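Local atomic coordinates of hypothetical protein UNP Q5LQD5_SILPO (Silicibacter pomeroyi, PDB entry 2IMH), a protein that is of unknown function, belongs to the DUF1028 family and folds as two antiparallel beta sheets packed face to face with helices on their outer sides. Residues 6-11 with 85-90; 29-34 with 49-54; 40-45 with 56-61; 79-84 with 96-101; 145-150 with 166-171. All coordinates share one frame; numbering follows the deposited sequence. Where two conformers were deposited one is given.

Contact 1 (6-11 with 85-90)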
# COMPACT_ATOMS: atom_id res chain seq x y z
N SER A 6 3.73 5.51 -4.22
CA SER A 6 2.83 4.57 -3.53
C SER A 6 1.39 4.76 -3.96
O SER A 6 0.98 5.84 -4.40
CB SER A 6 2.94 4.72 -2.01
OG SER A 6 2.49 5.99 -1.57
N ILE A 7 0.61 3.69 -3.86
CA ILE A 7 -0.79 3.77 -4.22
C ILE A 7 -1.58 3.07 -3.13
O ILE A 7 -1.14 2.04 -2.64
CB ILE A 7 -1.08 3.12 -5.60
CG1 ILE A 7 -2.54 3.32 -5.99
CG2 ILE A 7 -0.62 1.64 -5.66
CD1 ILE A 7 -2.77 3.23 -7.47
N LEU A 8 -2.66 3.71 -2.69
CA LEU A 8 -3.64 3.10 -1.77
C LEU A 8 -4.94 2.92 -2.52
O LEU A 8 -5.33 3.80 -3.30
CB LEU A 8 -3.88 3.98 -0.54
CG LEU A 8 -2.63 4.46 0.22
CD1 LEU A 8 -3.01 5.46 1.33
CD2 LEU A 8 -1.85 3.27 0.75
N ALA A 9 -5.64 1.82 -2.27
CA ALA A 9 -6.91 1.61 -2.96
C ALA A 9 -7.85 0.74 -2.17
O ALA A 9 -7.42 -0.05 -1.33
CB ALA A 9 -6.67 0.98 -4.34
N HIS A 10 -9.14 0.91 -2.46
CA HIS A 10 -10.24 0.09 -1.94
C HIS A 10 -10.77 -0.76 -3.10
O HIS A 10 -10.82 -0.29 -4.25
CB HIS A 10 -11.31 1.06 -1.37
CG HIS A 10 -12.67 0.46 -1.15
ND1 HIS A 10 -12.88 -0.68 -0.40
CD2 HIS A 10 -13.90 0.93 -1.49
CE1 HIS A 10 -14.18 -0.93 -0.35
NE2 HIS A 10 -14.82 0.03 -0.99
N ASP A 11 -11.10 -2.01 -2.81
CA ASP A 11 -11.69 -2.91 -3.80
C ASP A 11 -13.18 -3.06 -3.47
O ASP A 11 -13.54 -3.87 -2.62
CB ASP A 11 -11.00 -4.27 -3.74
CG ASP A 11 -11.52 -5.25 -4.78
OD1 ASP A 11 -11.78 -4.83 -5.92
OD2 ASP A 11 -11.66 -6.44 -4.45
N GLN A 85 5.63 13.35 3.74
CA GLN A 85 4.51 13.23 2.82
C GLN A 85 3.61 12.12 3.36
O GLN A 85 4.11 11.10 3.83
CB GLN A 85 5.03 12.87 1.43
CG GLN A 85 3.95 12.70 0.38
CD GLN A 85 4.51 12.49 -1.01
OE1 GLN A 85 5.41 11.68 -1.22
NE2 GLN A 85 3.95 13.21 -1.99
N LEU A 86 2.30 12.33 3.31
CA LEU A 86 1.35 11.41 3.92
C LEU A 86 0.10 11.28 3.08
O LEU A 86 -0.43 12.27 2.57
CB LEU A 86 0.96 11.92 5.33
CG LEU A 86 -0.01 11.02 6.13
CD1 LEU A 86 0.66 9.67 6.42
CD2 LEU A 86 -0.46 11.70 7.43
N ALA A 87 -0.38 10.05 2.93
CA ALA A 87 -1.61 9.81 2.21
C ALA A 87 -2.42 8.84 3.04
O ALA A 87 -1.87 7.96 3.71
CB ALA A 87 -1.34 9.22 0.84
N ALA A 88 -3.73 9.01 3.03
CA ALA A 88 -4.59 8.14 3.84
C ALA A 88 -5.90 7.95 3.13
O ALA A 88 -6.39 8.87 2.48
CB ALA A 88 -4.85 8.77 5.21
N MSE A 89 -6.48 6.76 3.30
CA MSE A 89 -7.73 6.45 2.63
C MSE A 89 -8.63 5.73 3.61
O MSE A 89 -8.16 4.88 4.36
CB MSE A 89 -7.46 5.54 1.41
CG MSE A 89 -8.71 5.17 0.64
SE MSE A 89 -8.46 3.50 -0.36
CE MSE A 89 -8.45 2.25 1.14
N ASP A 90 -9.93 6.06 3.62
CA ASP A 90 -10.85 5.41 4.54
C ASP A 90 -11.46 4.16 3.93
O ASP A 90 -11.11 3.80 2.80
CB ASP A 90 -11.92 6.39 5.09
CG ASP A 90 -13.03 6.74 4.09
OD1 ASP A 90 -13.14 6.13 3.00
OD2 ASP A 90 -13.83 7.66 4.43
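Ala-87 meets Leu-8 across the contact: Leu-8 CD1 rests 3.6 Å from Ala-87 O and 4.1 Å from Ala-87 CB, so one methyl touches both the carbonyl and the side chain of this residue. Ala-88 turns its CB the other way, toward Val-57 of helix 51-62, and its backbone N lies near Leu-8 CD1. The two strands run almost parallel, 3° between their directions and 7.5 Å between their axes, yet no hydrogen bond joins them, because they belong to different sheets: the contact is part of the buried interface of an alpha-beta-beta-alpha sandwich, a layering like that of the Ntn hydrolases. Met-89, a selenomethionine, reaches across it. A chi1 of -180° points its CG away from the backbone N and the chain bends at chi3, which sets SE over the peptide between Ala-9 and His-10, 3.4 Å from Ala-9 C and equally near His-10 N. CE continues along that peptide to 3.5 Å from Ala-9 O. Beside it, His-10 CB approaches Met-89 SE at 3.9 Å while the imidazole swings off. Met-41 of strand 40-45 packs on both Leu-8 and Met-89.

Contact 2 (29-34 with 49-54)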
# COMPACT_ATOMS: atom_id res chain seq x y z
N GLY A 29 8.28 -1.41 2.25
CA GLY A 29 7.10 -1.95 2.95
C GLY A 29 7.09 -1.60 4.44
O GLY A 29 6.05 -1.28 5.01
N GLY A 30 8.27 -1.65 5.06
CA GLY A 30 8.43 -1.35 6.47
C GLY A 30 8.22 0.12 6.78
O GLY A 30 7.62 0.47 7.81
N TRP A 31 8.68 0.98 5.89
CA TRP A 31 8.61 2.42 6.13
C TRP A 31 7.21 2.95 5.87
O TRP A 31 6.67 3.73 6.67
CB TRP A 31 9.61 3.18 5.25
CG TRP A 31 11.04 3.08 5.75
CD1 TRP A 31 12.06 2.38 5.16
CD2 TRP A 31 11.58 3.69 6.92
NE1 TRP A 31 13.23 2.53 5.92
CE2 TRP A 31 12.95 3.32 7.00
CE3 TRP A 31 11.05 4.54 7.91
CZ2 TRP A 31 13.79 3.76 8.04
CZ3 TRP A 31 11.89 4.97 8.95
CH2 TRP A 31 13.24 4.57 9.01
N VAL A 32 6.63 2.52 4.76
CA VAL A 32 5.56 3.31 4.13
C VAL A 32 4.15 2.80 4.37
O VAL A 32 3.24 3.60 4.66
CB VAL A 32 5.79 3.42 2.61
CG1 VAL A 32 4.60 4.10 1.96
CG2 VAL A 32 7.07 4.22 2.34
N LEU A 33 3.95 1.48 4.27
CA LEU A 33 2.59 0.98 4.13
C LEU A 33 2.04 0.45 5.43
O LEU A 33 2.65 -0.41 6.04
CB LEU A 33 2.53 -0.12 3.06
CG LEU A 33 2.76 0.27 1.60
CD1 LEU A 33 2.85 -1.01 0.75
CD2 LEU A 33 1.67 1.23 1.06
N ARG A 34 0.87 0.97 5.82
CA ARG A 34 0.12 0.49 7.00
C ARG A 34 -1.37 0.44 6.70
O ARG A 34 -1.86 1.15 5.82
CB ARG A 34 0.37 1.38 8.21
CG ARG A 34 1.77 1.31 8.76
CD ARG A 34 2.07 2.48 9.68
NE ARG A 34 3.51 2.47 9.94
CZ ARG A 34 4.42 3.00 9.13
NH1 ARG A 34 4.06 3.67 8.02
NH2 ARG A 34 5.71 2.89 9.46
N PRO A 49 10.75 10.40 6.55
CA PRO A 49 9.44 9.81 6.82
C PRO A 49 9.18 9.60 8.32
O PRO A 49 10.10 9.28 9.07
CB PRO A 49 9.52 8.45 6.11
CG PRO A 49 10.99 8.12 6.09
CD PRO A 49 11.65 9.46 5.85
N SER A 50 7.93 9.80 8.73
CA SER A 50 7.52 9.60 10.10
C SER A 50 6.70 8.33 10.23
O SER A 50 5.56 8.28 9.73
CB SER A 50 6.66 10.77 10.58
OG SER A 50 6.07 10.52 11.85
N THR A 51 7.24 7.33 10.91
CA THR A 51 6.43 6.14 11.22
C THR A 51 5.19 6.53 12.04
O THR A 51 4.11 5.98 11.86
CB THR A 51 7.24 5.09 11.99
OG1 THR A 51 7.79 5.68 13.17
CG2 THR A 51 8.38 4.55 11.11
N PHE A 52 5.35 7.52 12.91
CA PHE A 52 4.22 8.01 13.70
C PHE A 52 3.05 8.47 12.86
O PHE A 52 1.89 8.12 13.15
CB PHE A 52 4.71 9.11 14.64
CG PHE A 52 5.89 8.67 15.45
CD1 PHE A 52 5.72 7.81 16.53
CD2 PHE A 52 7.19 9.02 15.06
CE1 PHE A 52 6.83 7.36 17.27
CE2 PHE A 52 8.30 8.57 15.78
CZ PHE A 52 8.12 7.75 16.89
N TRP A 53 3.34 9.25 11.82
CA TRP A 53 2.28 9.75 10.96
C TRP A 53 1.45 8.60 10.43
O TRP A 53 0.22 8.69 10.37
CB TRP A 53 2.91 10.47 9.79
CG TRP A 53 3.25 11.91 10.06
CD1 TRP A 53 3.39 12.53 11.27
CD2 TRP A 53 3.58 12.88 9.07
NE1 TRP A 53 3.74 13.86 11.08
CE2 TRP A 53 3.86 14.10 9.74
CE3 TRP A 53 3.64 12.85 7.67
CZ2 TRP A 53 4.21 15.27 9.05
CZ3 TRP A 53 3.97 14.02 6.98
CH2 TRP A 53 4.24 15.22 7.69
N GLY A 54 2.12 7.53 10.02
CA GLY A 54 1.43 6.40 9.37
C GLY A 54 0.46 5.72 10.31
O GLY A 54 -0.62 5.29 9.91
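The side chain of Arg-34 reaches from the edge strand 33-36 to Thr-51 and Gly-54 in the first turn of helix 51-62, one of the helices covering the outer face of the four-stranded sheet in this alpha-beta-beta-alpha sandwich. With its chain extended from CG to NE, Arg-34 brings CD to 3.7 Å from Gly-54 C, and NH2 continues to Thr-51 CG2, 3.6 Å away. Gly-54 leaves room for the guanidinium, since a CB there would sit only 2.5 Å from Arg-34 NH1. Farther out, at the more solvent-accessible border, the six-membered ring of Trp-31 is met obliquely from two places: its CE3 is 4.0 Å from Pro-49 CG, and its CZ3 is 4.1 Å from Thr-51 CG2.

Among polar approaches, Thr-51 O stands over the centre of one guanidinium face. No hydrogen bond joins the two segments; those made by side chains here lie within one or the other. Arg-34 folds back and grips Trp-31 O end-on with two nitrogens, NH1 at 2.9 Å and NH2 at 3.1 Å from that oxygen, both bent and both from the same face of the carbonyl. This pair of bonds fixes the rotation of the guanidinium and ties the carbonyl of Trp-31 to the strand that follows. Replaced by alanine, the residue brings neither nitrogen to Trp-31 O, which would probably be left without these partners while a gap opens beside Thr-51 and Gly-54. On the other segment Ser-50 is the N-cap of helix 51-62, its OG accepting from Trp-53 N at 3.0 Å.

Contact 3 (40-45 with 56-61)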
# COMPACT_ATOMS: atom_id res chain seq x y z
N GLY A 40 -8.79 1.90 7.59
CA GLY A 40 -8.39 2.30 6.23
C GLY A 40 -6.91 2.04 6.00
O GLY A 40 -6.32 1.19 6.68
N MSE A 41 -6.31 2.78 5.06
CA MSE A 41 -4.91 2.58 4.67
C MSE A 41 -4.13 3.88 4.81
O MSE A 41 -4.70 4.97 4.68
CB MSE A 41 -4.83 2.16 3.19
CG MSE A 41 -5.43 0.80 2.86
SE MSE A 41 -4.41 -0.73 3.57
CE MSE A 41 -2.64 -0.29 2.81
N SER A 42 -2.82 3.75 5.03
CA SER A 42 -1.97 4.94 5.00
C SER A 42 -0.64 4.66 4.31
O SER A 42 -0.15 3.53 4.32
CB SER A 42 -1.73 5.48 6.41
OG SER A 42 -1.02 4.56 7.21
N ALA A 43 -0.07 5.71 3.72
CA ALA A 43 1.26 5.64 3.10
C ALA A 43 2.02 6.81 3.67
O ALA A 43 1.67 7.95 3.39
CB ALA A 43 1.14 5.76 1.56
N SER A 44 3.03 6.53 4.49
CA SER A 44 3.79 7.61 5.12
C SER A 44 5.21 7.57 4.57
O SER A 44 5.91 6.57 4.71
CB SER A 44 3.76 7.45 6.65
OG SER A 44 4.55 8.45 7.30
N GLN A 45 5.64 8.67 3.94
CA GLN A 45 6.87 8.64 3.14
C GLN A 45 7.51 10.03 3.13
O GLN A 45 7.23 10.86 4.02
CB GLN A 45 6.57 8.14 1.72
CG GLN A 45 5.50 8.94 0.99
CD GLN A 45 4.81 8.17 -0.13
OE1 GLN A 45 4.44 7.01 0.05
NE2 GLN A 45 4.62 8.82 -1.29
N GLU A 56 -0.68 7.12 13.41
CA GLU A 56 -1.63 8.07 13.97
C GLU A 56 -2.76 8.44 13.03
O GLU A 56 -3.92 8.57 13.47
CB GLU A 56 -0.88 9.31 14.47
CG GLU A 56 -0.02 8.95 15.66
CD GLU A 56 0.76 10.12 16.24
OE1 GLU A 56 0.44 11.28 15.90
OE2 GLU A 56 1.69 9.85 17.04
N VAL A 57 -2.47 8.59 11.75
CA VAL A 57 -3.55 8.93 10.80
C VAL A 57 -4.64 7.87 10.76
O VAL A 57 -5.82 8.20 10.61
CB VAL A 57 -3.00 9.27 9.38
CG1 VAL A 57 -2.66 8.02 8.59
CG2 VAL A 57 -3.95 10.16 8.61
N LEU A 58 -4.26 6.60 10.92
CA LEU A 58 -5.24 5.50 10.99
C LEU A 58 -6.14 5.64 12.24
O LEU A 58 -7.35 5.43 12.18
CB LEU A 58 -4.55 4.15 10.98
CG LEU A 58 -3.84 3.79 9.66
CD1 LEU A 58 -3.13 2.45 9.79
CD2 LEU A 58 -4.79 3.76 8.46
N GLN A 59 -5.54 6.02 13.36
CA GLN A 59 -6.33 6.27 14.57
C GLN A 59 -7.35 7.38 14.36
O GLN A 59 -8.50 7.26 14.80
CB GLN A 59 -5.42 6.57 15.76
CG GLN A 59 -6.19 6.61 17.08
CD GLN A 59 -6.93 5.31 17.38
OE1 GLN A 59 -6.37 4.21 17.25
NE2 GLN A 59 -8.18 5.43 17.81
N HIS A 60 -6.96 8.46 13.67
CA HIS A 60 -7.92 9.53 13.42
C HIS A 60 -9.09 9.05 12.56
O HIS A 60 -10.22 9.47 12.77
CB HIS A 60 -7.26 10.75 12.80
CG HIS A 60 -6.39 11.49 13.77
ND1 HIS A 60 -6.87 12.46 14.63
CD2 HIS A 60 -5.06 11.39 14.03
CE1 HIS A 60 -5.88 12.93 15.36
NE2 HIS A 60 -4.77 12.30 15.02
N LEU A 61 -8.81 8.21 11.57
CA LEU A 61 -9.86 7.58 10.77
C LEU A 61 -10.79 6.69 11.61
O LEU A 61 -12.01 6.73 11.43
CB LEU A 61 -9.25 6.75 9.64
CG LEU A 61 -8.59 7.52 8.49
CD1 LEU A 61 -7.91 6.54 7.50
CD2 LEU A 61 -9.55 8.47 7.77
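Leu-58, Val-57 and Leu-61 pack on Gly-40, Met-41 and Ser-42, the axes of strand 40-45 and helix segment 56-61 running nearly opposite ways (153°) and approaching to 8.3 Å. Among the contacts with the strand backbone, Leu-58 CD2 makes the main approach: it lies 3.5 Å from Gly-40 O and 3.7 Å from Met-41 C, against the backbone of Gly-40 and Met-41. Leu-61 contributes more lightly, its CD1 standing 4.5 Å from Gly-40 CA. The glycine has a positive phi of 136°, where a CB would press on the carbonyl of the preceding residue and also come tight against Leu-61 CD1.

Side chain meets side chain at Ser-42. Its CB touches Val-57 CG1 at 3.5 Å, closer than usual for two carbons, and the same CB has Leu-58 CD2 nearby. The hydroxyl points between the backbone N and the carbonyl carbon (chi1 64°), a turn that lays OG beside the Leu-58 branch, 3.8 Å from Leu-58 CG and 3.9 Å from Leu-58 CD1.

No hydrogen bond crosses between the two segments. The polar demand of the buried Ser-42 OG is met one turn earlier in the helix, where it is hydrogen-bonded to Gly-54 O; Ser-44 OG makes the like bond to Ser-50 O, so two serines of one strand face hold the start of the helix. Met-41 and Ala-43 point the other way, toward the six-stranded sheet. A helix packed on the outer face of one sheet, with the opposite sheet behind it, is the layering of an alpha-beta-beta-alpha sandwich.

Contact 4 (79-84 with 96-101)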
# COMPACT_ATOMS: atom_id res chain seq x y z
N SER A 79 6.27 20.06 13.58
CA SER A 79 7.08 21.18 13.08
C SER A 79 7.98 20.82 11.91
O SER A 79 8.44 21.71 11.17
CB SER A 79 7.92 21.80 14.21
OG SER A 79 8.85 20.86 14.71
N GLY A 80 8.26 19.52 11.75
CA GLY A 80 9.10 19.04 10.68
C GLY A 80 8.32 18.58 9.47
O GLY A 80 8.88 17.94 8.59
N ARG A 81 7.03 18.93 9.41
CA ARG A 81 6.14 18.44 8.36
C ARG A 81 6.62 18.67 6.92
O ARG A 81 6.32 17.88 6.02
CB ARG A 81 4.73 19.04 8.53
CG ARG A 81 4.61 20.52 8.16
CD ARG A 81 3.28 21.15 8.61
NE ARG A 81 3.24 21.38 10.05
CZ ARG A 81 3.78 22.43 10.68
NH1 ARG A 81 4.40 23.38 10.00
NH2 ARG A 81 3.70 22.51 12.00
N ALA A 82 7.35 19.77 6.69
CA ALA A 82 7.78 20.09 5.33
C ALA A 82 8.65 19.00 4.70
O ALA A 82 8.77 18.91 3.48
CB ALA A 82 8.53 21.44 5.31
N TYR A 83 9.27 18.17 5.55
CA TYR A 83 10.19 17.13 5.10
C TYR A 83 9.55 15.76 4.91
O TYR A 83 10.24 14.75 4.79
CB TYR A 83 11.36 17.02 6.06
CG TYR A 83 12.29 18.21 5.94
CD1 TYR A 83 13.43 18.14 5.15
CD2 TYR A 83 11.98 19.41 6.57
CE1 TYR A 83 14.28 19.25 5.02
CE2 TYR A 83 12.80 20.52 6.45
CZ TYR A 83 13.95 20.43 5.67
OH TYR A 83 14.78 21.53 5.55
N ARG A 84 8.22 15.72 4.87
CA ARG A 84 7.56 14.41 4.73
C ARG A 84 6.24 14.51 3.97
O ARG A 84 5.81 15.60 3.59
CB ARG A 84 7.43 13.68 6.07
CG ARG A 84 7.68 14.54 7.33
CD ARG A 84 7.50 13.74 8.62
NE ARG A 84 7.84 14.54 9.80
CZ ARG A 84 9.09 14.81 10.19
NH1 ARG A 84 10.13 14.31 9.51
NH2 ARG A 84 9.29 15.55 11.26
N ALA A 96 -6.98 11.48 1.02
CA ALA A 96 -6.34 12.79 1.01
C ALA A 96 -4.84 12.61 1.20
O ALA A 96 -4.40 11.62 1.78
CB ALA A 96 -6.87 13.63 2.13
N ALA A 97 -4.08 13.59 0.75
CA ALA A 97 -2.64 13.59 0.93
C ALA A 97 -2.13 14.95 1.39
O ALA A 97 -2.75 15.99 1.13
CB ALA A 97 -1.93 13.17 -0.35
N PHE A 98 -0.98 14.92 2.06
CA PHE A 98 -0.21 16.12 2.35
C PHE A 98 1.19 15.91 1.74
O PHE A 98 1.80 14.84 1.90
CB PHE A 98 -0.09 16.31 3.85
CG PHE A 98 0.97 17.31 4.24
CD1 PHE A 98 0.67 18.67 4.30
CD2 PHE A 98 2.28 16.90 4.52
CE1 PHE A 98 1.65 19.61 4.65
CE2 PHE A 98 3.28 17.82 4.86
CZ PHE A 98 2.95 19.19 4.92
N THR A 99 1.70 16.93 1.06
CA THR A 99 3.04 16.85 0.50
C THR A 99 3.88 18.03 1.00
O THR A 99 3.64 19.17 0.61
CB THR A 99 3.03 16.77 -1.05
OG1 THR A 99 2.32 15.59 -1.48
CG2 THR A 99 4.46 16.72 -1.62
N GLY A 100 4.86 17.74 1.85
CA GLY A 100 5.73 18.80 2.41
C GLY A 100 6.54 19.47 1.32
O GLY A 100 6.91 18.85 0.31
N SER A 101 6.83 20.76 1.53
CA SER A 101 7.50 21.55 0.50
C SER A 101 8.98 21.19 0.35
O SER A 101 9.60 21.50 -0.67
CB SER A 101 7.36 23.04 0.84
OG SER A 101 7.95 23.29 2.09
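Gly-100 and Arg-84 form the tight heart of the contact: Gly-100 N donates to Arg-84 O at 2.9 Å, approaching almost straight on to the carbonyl (C=O...N angle 161°), and Asn-103 ND2 is a second donor to the same oxygen. Gly-100 CA lies 3.2 Å from Ala-82 O in a CA-H...O contact. A side chain at Gly-100 would collide with the carbonyl oxygens of Arg-81, Ala-82 and Arg-84.

Phe-98 closes the inner side. Its chi1 of 166° swings the ring under the turn so that Arg-81 O meets its edge in plane, 3.3 Å from Phe-98 CE2, while Arg-84 O comes obliquely to the same carbon at 3.6 Å. Arg-81 CG stands 3.9 Å from Phe-98 CZ, its guanidinium being held elsewhere by Thr-75 O and Ser-76 O. Arg-81 O belongs to a short 3-10 turn, and Arg-84 O to the residue just before strand 85-90, in the connection after helix 67-76; Phe-98 lies on strand 95-99, the antiparallel partner of that strand at the border of the four-stranded sheet. A serine in place of Phe-98 is likely to leave the Arg-81 carbonyl without its ring edge and the methylenes of that arginine without their support.

The outer side is looser. Toward solvent, the OG of the exposed Ser-101 merely touches Ala-82 CB at 3.8 Å.

Contact 5 (145-150 with 166-171)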
# COMPACT_ATOMS: atom_id res chain seq x y z
N ARG A 145 -3.90 -5.34 -10.08
CA ARG A 145 -4.10 -3.92 -10.42
C ARG A 145 -3.05 -3.07 -9.71
O ARG A 145 -2.48 -2.15 -10.30
CB ARG A 145 -5.51 -3.47 -10.04
CG ARG A 145 -6.54 -3.64 -11.15
CD ARG A 145 -7.88 -4.15 -10.65
NE ARG A 145 -8.56 -3.26 -9.70
CZ ARG A 145 -9.53 -3.67 -8.88
NH1 ARG A 145 -10.10 -2.82 -8.05
NH2 ARG A 145 -9.91 -4.94 -8.89
N LEU A 146 -2.80 -3.40 -8.44
CA LEU A 146 -1.77 -2.71 -7.66
C LEU A 146 -0.42 -2.92 -8.30
O LEU A 146 0.34 -1.98 -8.50
CB LEU A 146 -1.77 -3.19 -6.20
CG LEU A 146 -3.00 -2.82 -5.35
CD1 LEU A 146 -2.97 -3.60 -4.04
CD2 LEU A 146 -3.09 -1.30 -5.10
N LEU A 147 -0.13 -4.17 -8.69
CA LEU A 147 1.14 -4.45 -9.38
C LEU A 147 1.27 -3.67 -10.70
O LEU A 147 2.33 -3.12 -11.00
CB LEU A 147 1.33 -5.95 -9.61
CG LEU A 147 1.63 -6.80 -8.36
CD1 LEU A 147 1.48 -8.30 -8.64
CD2 LEU A 147 3.02 -6.50 -7.79
N ALA A 148 0.18 -3.64 -11.47
CA ALA A 148 0.15 -2.91 -12.74
C ALA A 148 0.49 -1.43 -12.51
O ALA A 148 1.23 -0.82 -13.30
CB ALA A 148 -1.21 -3.04 -13.38
N ALA A 149 -0.03 -0.87 -11.42
CA ALA A 149 0.26 0.50 -11.03
C ALA A 149 1.74 0.75 -10.77
O ALA A 149 2.30 1.73 -11.26
CB ALA A 149 -0.58 0.91 -9.83
N LEU A 150 2.38 -0.15 -10.02
CA LEU A 150 3.83 -0.02 -9.76
C LEU A 150 4.64 -0.06 -11.07
O LEU A 150 5.54 0.74 -11.29
CB LEU A 150 4.33 -1.15 -8.85
CG LEU A 150 3.84 -1.15 -7.40
CD1 LEU A 150 4.54 -2.28 -6.65
CD2 LEU A 150 4.09 0.21 -6.72
N ALA A 166 10.26 -2.94 -3.06
CA ALA A 166 8.85 -2.85 -3.43
C ALA A 166 8.06 -3.64 -2.41
O ALA A 166 8.60 -4.56 -1.77
CB ALA A 166 8.62 -3.43 -4.84
N ALA A 167 6.79 -3.28 -2.23
CA ALA A 167 5.93 -4.00 -1.31
C ALA A 167 4.46 -3.86 -1.66
O ALA A 167 4.05 -2.92 -2.37
CB ALA A 167 6.15 -3.52 0.11
N MSE A 168 3.67 -4.77 -1.09
CA MSE A 168 2.22 -4.72 -1.20
C MSE A 168 1.64 -5.13 0.14
O MSE A 168 2.24 -5.92 0.87
CB MSE A 168 1.71 -5.66 -2.29
CG MSE A 168 0.24 -5.45 -2.67
SE MSE A 168 -0.22 -6.26 -4.39
CE MSE A 168 0.98 -5.18 -5.46
N LEU A 169 0.47 -4.58 0.45
CA LEU A 169 -0.23 -4.93 1.66
C LEU A 169 -1.70 -4.96 1.31
O LEU A 169 -2.24 -3.95 0.83
CB LEU A 169 0.04 -3.88 2.75
CG LEU A 169 -0.75 -4.09 4.05
CD1 LEU A 169 -0.26 -5.39 4.72
CD2 LEU A 169 -0.63 -2.90 5.02
N VAL A 170 -2.36 -6.10 1.55
CA VAL A 170 -3.79 -6.21 1.26
C VAL A 170 -4.50 -6.89 2.42
O VAL A 170 -4.04 -7.92 2.92
CB VAL A 170 -4.08 -6.97 -0.06
CG1 VAL A 170 -5.61 -7.17 -0.27
CG2 VAL A 170 -3.45 -6.21 -1.26
N LEU A 171 -5.63 -6.30 2.82
CA LEU A 171 -6.39 -6.76 3.99
C LEU A 171 -7.84 -7.01 3.63
O LEU A 171 -8.43 -6.26 2.86
CB LEU A 171 -6.35 -5.70 5.10
CG LEU A 171 -4.98 -5.14 5.51
CD1 LEU A 171 -5.16 -4.08 6.60
CD2 LEU A 171 -4.08 -6.28 6.00
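Helix segment 145-150 runs nearly antiparallel to strand segment 166-171, with 154° between their directions and 10.0 Å between their axes; Leu-146 lies across from Met-168 and Leu-150 across from Ala-166. The helix covers the outer face of the six-stranded antiparallel sheet, the face turned away from the four-stranded one, and so forms an outer layer of the alpha-beta-beta-alpha sandwich. The contact is buried and made mostly by apolar side chains, with no hydrogen bond between the segments.

Met-168, a selenomethionine, carries most of it. The residue has two conformers, so the exact fit of its side chain is doubtful, and what follows holds for one of them. The first two torsions (chi1 -168°, chi2 163°) hold its chain nearly straight up from the strand before the bend at chi3 turns CE in between two leucines of the helix. In the conformer described CE lies near Leu-146 CB on one hand and Leu-147 CG and CD2 on the other. There too, SE comes to 3.8 Å from Leu-146 CD1, the side chains crossing at a slant, whereas Leu-147 meets the selenomethionine at about a right angle.

The helix is flanked by other parts of the fold. Leu-147 and Leu-150 also pack on Leu-193 of helix 189-200, Leu-150 on Met-131 of helix 126-137, and Ala-20 of the neighbouring strand 16-23 touches Leu-146, Leu-150 and Met-168. At one end of the contact Leu-150 CD1 comes only as near as 4.4 Å to Ala-167 O. At the other, Leu-146 CD1 touches Val-170 CG2 at 3.8 Å.

Overall arrangement
From the N terminus, strand 4-11 opens contact 1, whose long loop closes only at strand 85-90 and brings the two sheets face to face. Contacts 2 and 3 nest inside that loop and cross each other: 29-34 and 40-45 open in turn; the start of helix 51-62, with the two residues before it, closes contact 2, and a later part of the helix closes contact 3. Contact 4 opens at 79-84, before contact 1 closes, and ends at 96-101, so these two cross; Trp-53 packs against Arg-81, Arg-84 and Phe-98 to link it with contact 2. Contact 5 follows in series on the far side of the six-stranded sheet, about 24 Å from contact 4 between centres.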